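Local coordinates for fatty acid-binding protein homolog (Ascaris suum, PDB 6I8X), which binds fatty acids within a beta-barrel and may sequester potentially toxic fatty acids and their peroxidation products or help maintain the eggshell lipid layer, at residues K43-T48 / L67-D72; E23-Y28 / M133-K138. All blocks are in the same frame, centred on the assembly; numbering follows the deposited sequence.

Interaction 1 of 2, residues K43-T48 / L67-D72; sequences KLAGVT and LTTKKD. With VCA (vaccenic acid), chain C; TAM (tris(hydroxyethyl)aminomethane), chain L; EDO (1,2-ethanediol), chain G.
Thr48 and Leu67 form an antiparallel hydrogen-bonded pair in the beta hairpin of strands 47-53 and 62-68, two neighbours in the fatty-acid-binding-protein barrel. The pair illustrates how such a barrel is sewn at a strand end. Thr48 N reaches Leu67 O at 2.8 Å, within the carbonyl plane, and Leu67 N returns to Thr48 O at 2.9 Å with a nearly straight N-H...O angle of 170°. Towards the strand ends the seam slackens: Gly46 N meets Thr69 OG1 at 3.1 Å and a bent 142°, and the bond from Thr69 N to Gly46 O is weak.

The close packing lies on the face carrying Val47 and Thr68. Their side chains run alongside each other, Val47 CG2 against Thr68 CG2 at 3.8 Å, and both border the vaccenic acid, whose mid-chain carbons also rest on Ala45 CB. The reverse face, bearing Thr48 and Leu67, is looser: there Thr48 OG1 makes a weak hydrogen bond with a 1,2-ethanediol probably left from crystallisation. At the rim Gly46 and Thr69 are exposed, and Lys70 extends outward until NZ grips O5 of tris(hydroxyethyl)aminomethane at 2.8 Å.

Residues 69-71 turn into strand 72-78; in related proteins this turn belongs to the portal through which ligand is thought to enter. Two bonds brace it. Thr68 N donates to Asp72 OD1 at 2.9 Å. With chi1 at 89°, Thr68 OG1 sits between its own backbone N and carbonyl carbon, and it donates to Lys71 O at 2.8 Å while lying 3.5 Å from vaccenic acid C7.

Interaction 2 of 2, residues E23-Y28 / M133-K138; sequences ENFDEY and MKMSWK
Between residues 23-28 and 133-138 the CA atoms come nearest at Tyr28 and Trp137, 6.6 Å apart, so that side chains must bridge the gap. Tyr28 does most of this. Its CG lies anti to the backbone N (chi1 165°), which sends the ring down from the helix onto the strand. Ring atom CE1 reaches Trp137 CB at 3.7 Å, and the carbonyl carbon of Ser136 comes up at the ring's edge, close to its plane.

Met135 supplies the rest. Bent at both chi2 and chi3, its chain crosses the tyrosine at about a right angle and brings its methyl against both aromatic rings: CE is 3.6 Å from Tyr28 CE2 and 3.8 Å from Phe25 CE1. The sulfur stands over the tyrosine face in a distant Met-aromatic contact, SD lying 5.0 Å from the ring centroid and 20° off its normal. In this fatty-acid-binding-protein fold the contact seats the helical lid on the barrel: apolar groups from the first helix meet inward-facing groups of a strand that also contributes Met133 to the vaccenic acid pocket.

Polar and charged partners lie around this apolar core. Trp137 turns its indole away from Tyr28 and makes a cation-pi contact with Arg32, while Phe25 makes another with Arg144. The hydroxyl of the buried Tyr28 is met by strand 119-127, where Tyr28 OH hydrogen-bonds Glu120 OE2.

From the N terminus, the chain runs up strand 15-23 into residues 23-28, the first half of interaction 2, and then through helix 36-43 to residues 43-48, the first half of interaction 1. Eighteen residues later, 67-72 closes that short loop as a hairpin. The larger loop closes only when 133-138 arrives, after most of the barrel strands have been laid down, so interaction 1 falls wholly within the span of interaction 2. Their centres are about 17 Å apart, yet they meet at the lid: Lys43 NZ forms a salt bridge with Asp26 OD1 at 2.8 Å, linking the two helices above the one continuous sheet that both contacts reach.

Interaction 1 of 2, residues K43-T48 / L67-D72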
# COMPACT_ATOMS: atom_id res chain seq x y z
N LYS A 43 -9.32 7.65 9.51
CA LYS A 43 -8.82 6.69 10.50
C LYS A 43 -9.86 5.66 10.97
O LYS A 43 -9.48 4.61 11.48
CB LYS A 43 -8.14 7.40 11.69
CG LYS A 43 -9.04 7.87 12.82
CD LYS A 43 -8.26 8.85 13.73
CE LYS A 43 -9.03 9.17 14.99
NZ LYS A 43 -8.39 10.27 15.76
N LEU A 44 -11.14 5.93 10.82
CA LEU A 44 -12.08 4.95 11.30
C LEU A 44 -12.76 4.19 10.15
O LEU A 44 -13.63 3.36 10.38
CB LEU A 44 -13.06 5.59 12.30
CG LEU A 44 -12.39 5.89 13.68
CD1 LEU A 44 -13.08 7.03 14.41
CD2 LEU A 44 -12.29 4.63 14.57
N ALA A 45 -12.26 4.36 8.92
CA ALA A 45 -12.79 3.60 7.79
C ALA A 45 -12.21 2.19 7.71
O ALA A 45 -11.02 1.98 7.99
CB ALA A 45 -12.49 4.32 6.50
N GLY A 46 -13.08 1.24 7.32
CA GLY A 46 -12.73 -0.16 7.11
C GLY A 46 -11.87 -0.27 5.87
O GLY A 46 -12.13 0.41 4.87
N VAL A 47 -10.79 -1.07 5.96
CA VAL A 47 -9.85 -1.29 4.85
C VAL A 47 -9.55 -2.79 4.70
O VAL A 47 -9.29 -3.51 5.68
CB VAL A 47 -8.52 -0.45 4.95
CG1 VAL A 47 -7.59 -0.70 3.77
CG2 VAL A 47 -8.80 1.06 5.11
N THR A 48 -9.63 -3.27 3.47
CA THR A 48 -9.30 -4.62 3.09
C THR A 48 -8.29 -4.50 1.94
O THR A 48 -8.59 -3.88 0.91
CB THR A 48 -10.54 -5.43 2.68
OG1 THR A 48 -11.34 -5.66 3.84
CG2 THR A 48 -10.15 -6.77 2.09
N LEU A 67 -9.70 -1.87 -0.78
CA LEU A 67 -11.16 -1.80 -0.65
C LEU A 67 -11.48 -1.11 0.66
O LEU A 67 -11.09 -1.59 1.72
CB LEU A 67 -11.80 -3.21 -0.72
CG LEU A 67 -11.40 -4.10 -1.92
CD1 LEU A 67 -12.09 -5.45 -1.86
CD2 LEU A 67 -11.70 -3.39 -3.29
N THR A 68 -12.09 0.08 0.60
CA THR A 68 -12.43 0.83 1.82
C THR A 68 -13.93 1.10 1.85
O THR A 68 -14.62 0.74 0.91
CB THR A 68 -11.54 2.10 2.04
OG1 THR A 68 -12.13 3.22 1.39
CG2 THR A 68 -10.06 1.92 1.58
N THR A 69 -14.42 1.70 2.94
CA THR A 69 -15.82 2.10 3.16
C THR A 69 -16.33 2.93 1.99
O THR A 69 -17.46 2.73 1.54
CB THR A 69 -15.92 2.86 4.49
OG1 THR A 69 -15.47 2.01 5.55
CG2 THR A 69 -17.32 3.38 4.77
N LYS A 70 -15.48 3.83 1.45
CA LYS A 70 -15.90 4.66 0.33
C LYS A 70 -15.12 4.35 -0.96
O LYS A 70 -15.53 3.48 -1.73
CB LYS A 70 -15.89 6.15 0.73
CG LYS A 70 -17.12 6.51 1.57
CD LYS A 70 -18.42 6.38 0.69
CE LYS A 70 -19.64 6.74 1.46
NZ LYS A 70 -20.87 6.46 0.71
N LYS A 71 -14.01 5.02 -1.19
CA LYS A 71 -13.17 4.84 -2.36
C LYS A 71 -12.46 3.49 -2.39
O LYS A 71 -11.93 3.06 -1.38
CB LYS A 71 -12.11 5.99 -2.39
CG LYS A 71 -11.24 6.09 -3.65
CD LYS A 71 -12.04 6.42 -4.88
CE LYS A 71 -11.16 6.60 -6.08
NZ LYS A 71 -11.99 6.88 -7.27
N ASP A 72 -12.41 2.87 -3.57
CA ASP A 72 -11.65 1.64 -3.82
C ASP A 72 -10.64 1.90 -4.93
O ASP A 72 -10.91 2.70 -5.81
CB ASP A 72 -12.57 0.47 -4.21
CG ASP A 72 -13.63 0.11 -3.17
OD1 ASP A 72 -13.36 0.27 -1.95
OD2 ASP A 72 -14.74 -0.33 -3.58
O2 VCA C . -3.71 2.49 2.43
C1 VCA C . -4.57 2.60 3.42
O1 VCA C . -4.91 1.67 4.10
C2 VCA C . -5.10 3.99 3.63
C3 VCA C . -6.57 4.08 4.02
C4 VCA C . -7.13 5.49 3.85
C5 VCA C . -8.54 5.68 4.36
C6 VCA C . -9.61 5.40 3.32
C7 VCA C . -11.01 5.41 3.90
C8 VCA C . -11.67 6.76 4.09
C9 VCA C . -12.33 7.32 2.85
C10 VCA C . -12.87 8.74 3.04
C11 VCA C . -12.87 9.56 1.79
C12 VCA C . -11.80 10.03 1.17
C13 VCA C . -10.37 9.83 1.59
C14 VCA C . -9.38 10.70 0.83
C15 VCA C . -7.95 10.62 1.35
C16 VCA C . -7.32 9.23 1.35
C17 VCA C . -5.88 9.22 1.81
C18 VCA C . -5.16 7.94 1.49
C TAM L . -24.75 8.68 -0.27
C1 TAM L . -25.30 9.87 0.60
C2 TAM L . -25.04 7.36 0.45
C3 TAM L . -25.48 8.62 -1.67
C4 TAM L . -24.33 10.59 1.52
C5 TAM L . -24.60 7.22 1.89
C6 TAM L . -24.68 8.08 -2.84
N TAM L . -23.28 8.79 -0.36
O4 TAM L . -23.31 11.19 0.77
O5 TAM L . -23.20 7.35 2.00
O6 TAM L . -23.74 7.08 -2.46
C1 EDO G . -14.23 -7.11 2.27
O1 EDO G . -14.37 -5.71 2.46
C2 EDO G . -14.45 -7.93 3.56
O2 EDO G . -13.21 -8.44 4.07

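Interaction 2 of 2, residues E23-Y28 / M133-K138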
# COMPACT_ATOMS: atom_id res chain seq x y z
N GLU A 23 -1.53 2.24 15.35
CA GLU A 23 -0.84 2.94 16.44
C GLU A 23 -0.41 4.27 15.88
O GLU A 23 0.21 4.29 14.82
CB GLU A 23 0.44 2.18 16.83
CG GLU A 23 0.25 0.95 17.72
CD GLU A 23 1.43 -0.01 17.78
OE1 GLU A 23 1.23 -1.15 18.24
OE2 GLU A 23 2.55 0.37 17.35
N ASN A 24 -0.73 5.37 16.60
CA ASN A 24 -0.32 6.73 16.24
C ASN A 24 -0.78 7.21 14.84
O ASN A 24 -0.14 8.08 14.24
CB ASN A 24 1.23 6.87 16.38
CG ASN A 24 1.68 8.27 16.74
OD1 ASN A 24 1.00 9.01 17.48
ND2 ASN A 24 2.78 8.71 16.15
N PHE A 25 -1.90 6.66 14.31
CA PHE A 25 -2.36 7.08 12.98
C PHE A 25 -2.84 8.54 12.95
O PHE A 25 -2.60 9.23 11.97
CB PHE A 25 -3.41 6.11 12.38
CG PHE A 25 -3.70 6.26 10.90
CD1 PHE A 25 -2.65 6.45 9.98
CD2 PHE A 25 -4.99 6.15 10.40
CE1 PHE A 25 -2.92 6.57 8.61
CE2 PHE A 25 -5.25 6.27 9.03
CZ PHE A 25 -4.21 6.46 8.14
N ASP A 26 -3.45 9.01 14.04
CA ASP A 26 -3.94 10.39 14.15
C ASP A 26 -2.83 11.45 14.04
O ASP A 26 -2.99 12.41 13.29
CB ASP A 26 -4.74 10.61 15.44
CG ASP A 26 -5.39 11.97 15.46
OD1 ASP A 26 -6.47 12.11 14.89
OD2 ASP A 26 -4.76 12.92 16.02
N GLU A 27 -1.76 11.32 14.82
CA GLU A 27 -0.67 12.30 14.75
C GLU A 27 0.01 12.29 13.38
O GLU A 27 0.43 13.35 12.90
CB GLU A 27 0.34 12.11 15.91
CG GLU A 27 1.10 13.38 16.30
CD GLU A 27 0.32 14.65 16.63
OE1 GLU A 27 -0.83 14.55 17.11
OE2 GLU A 27 0.88 15.75 16.42
N TYR A 28 0.07 11.11 12.74
CA TYR A 28 0.62 10.95 11.39
C TYR A 28 -0.22 11.73 10.40
O TYR A 28 0.35 12.42 9.56
CB TYR A 28 0.69 9.46 10.97
CG TYR A 28 0.92 9.30 9.48
CD1 TYR A 28 2.19 9.42 8.92
CD2 TYR A 28 -0.16 9.14 8.60
CE1 TYR A 28 2.40 9.29 7.55
CE2 TYR A 28 0.03 9.07 7.22
CZ TYR A 28 1.32 9.12 6.71
OH TYR A 28 1.50 9.00 5.36
N MET A 133 1.66 -2.33 8.02
CA MET A 133 1.95 -1.24 7.13
C MET A 133 2.53 -0.10 7.95
O MET A 133 1.86 0.38 8.84
CB MET A 133 0.70 -0.78 6.39
CG MET A 133 1.02 0.21 5.29
SD MET A 133 -0.53 0.91 4.73
CE MET A 133 -0.04 1.62 3.22
N LYS A 134 3.74 0.34 7.61
CA LYS A 134 4.45 1.42 8.30
C LYS A 134 4.61 2.64 7.41
O LYS A 134 4.92 2.54 6.22
CB LYS A 134 5.83 0.96 8.82
CG LYS A 134 5.76 -0.12 9.89
CD LYS A 134 7.15 -0.51 10.41
CE LYS A 134 7.14 -1.69 11.36
NZ LYS A 134 6.53 -1.36 12.69
N MET A 135 4.40 3.82 8.01
CA MET A 135 4.50 5.12 7.34
C MET A 135 5.14 6.11 8.28
O MET A 135 5.00 5.99 9.50
CB MET A 135 3.10 5.64 6.95
CG MET A 135 2.28 4.64 6.21
SD MET A 135 0.70 4.38 6.97
CE MET A 135 -0.28 5.63 6.11
N SER A 136 5.81 7.12 7.70
CA SER A 136 6.51 8.17 8.42
C SER A 136 6.42 9.49 7.66
O SER A 136 6.66 9.52 6.45
CB SER A 136 7.97 7.79 8.61
OG SER A 136 8.52 8.50 9.71
N TRP A 137 6.08 10.58 8.38
CA TRP A 137 6.03 11.93 7.80
C TRP A 137 6.49 12.96 8.80
O TRP A 137 5.96 13.00 9.91
CB TRP A 137 4.62 12.26 7.28
CG TRP A 137 4.59 13.41 6.32
CD1 TRP A 137 4.20 14.69 6.58
CD2 TRP A 137 4.98 13.38 4.94
NE1 TRP A 137 4.28 15.45 5.44
CE2 TRP A 137 4.74 14.67 4.41
CE3 TRP A 137 5.45 12.37 4.07
CZ2 TRP A 137 4.99 14.99 3.07
CZ3 TRP A 137 5.67 12.68 2.74
CH2 TRP A 137 5.45 13.98 2.24
N LYS A 138 7.50 13.79 8.43
CA LYS A 138 8.06 14.84 9.30
C LYS A 138 8.47 14.32 10.71
O LYS A 138 8.23 15.00 11.72
CB LYS A 138 7.08 16.03 9.43
CG LYS A 138 6.74 16.74 8.13
CD LYS A 138 5.64 17.76 8.37
CE LYS A 138 5.43 18.69 7.19
NZ LYS A 138 4.38 19.70 7.47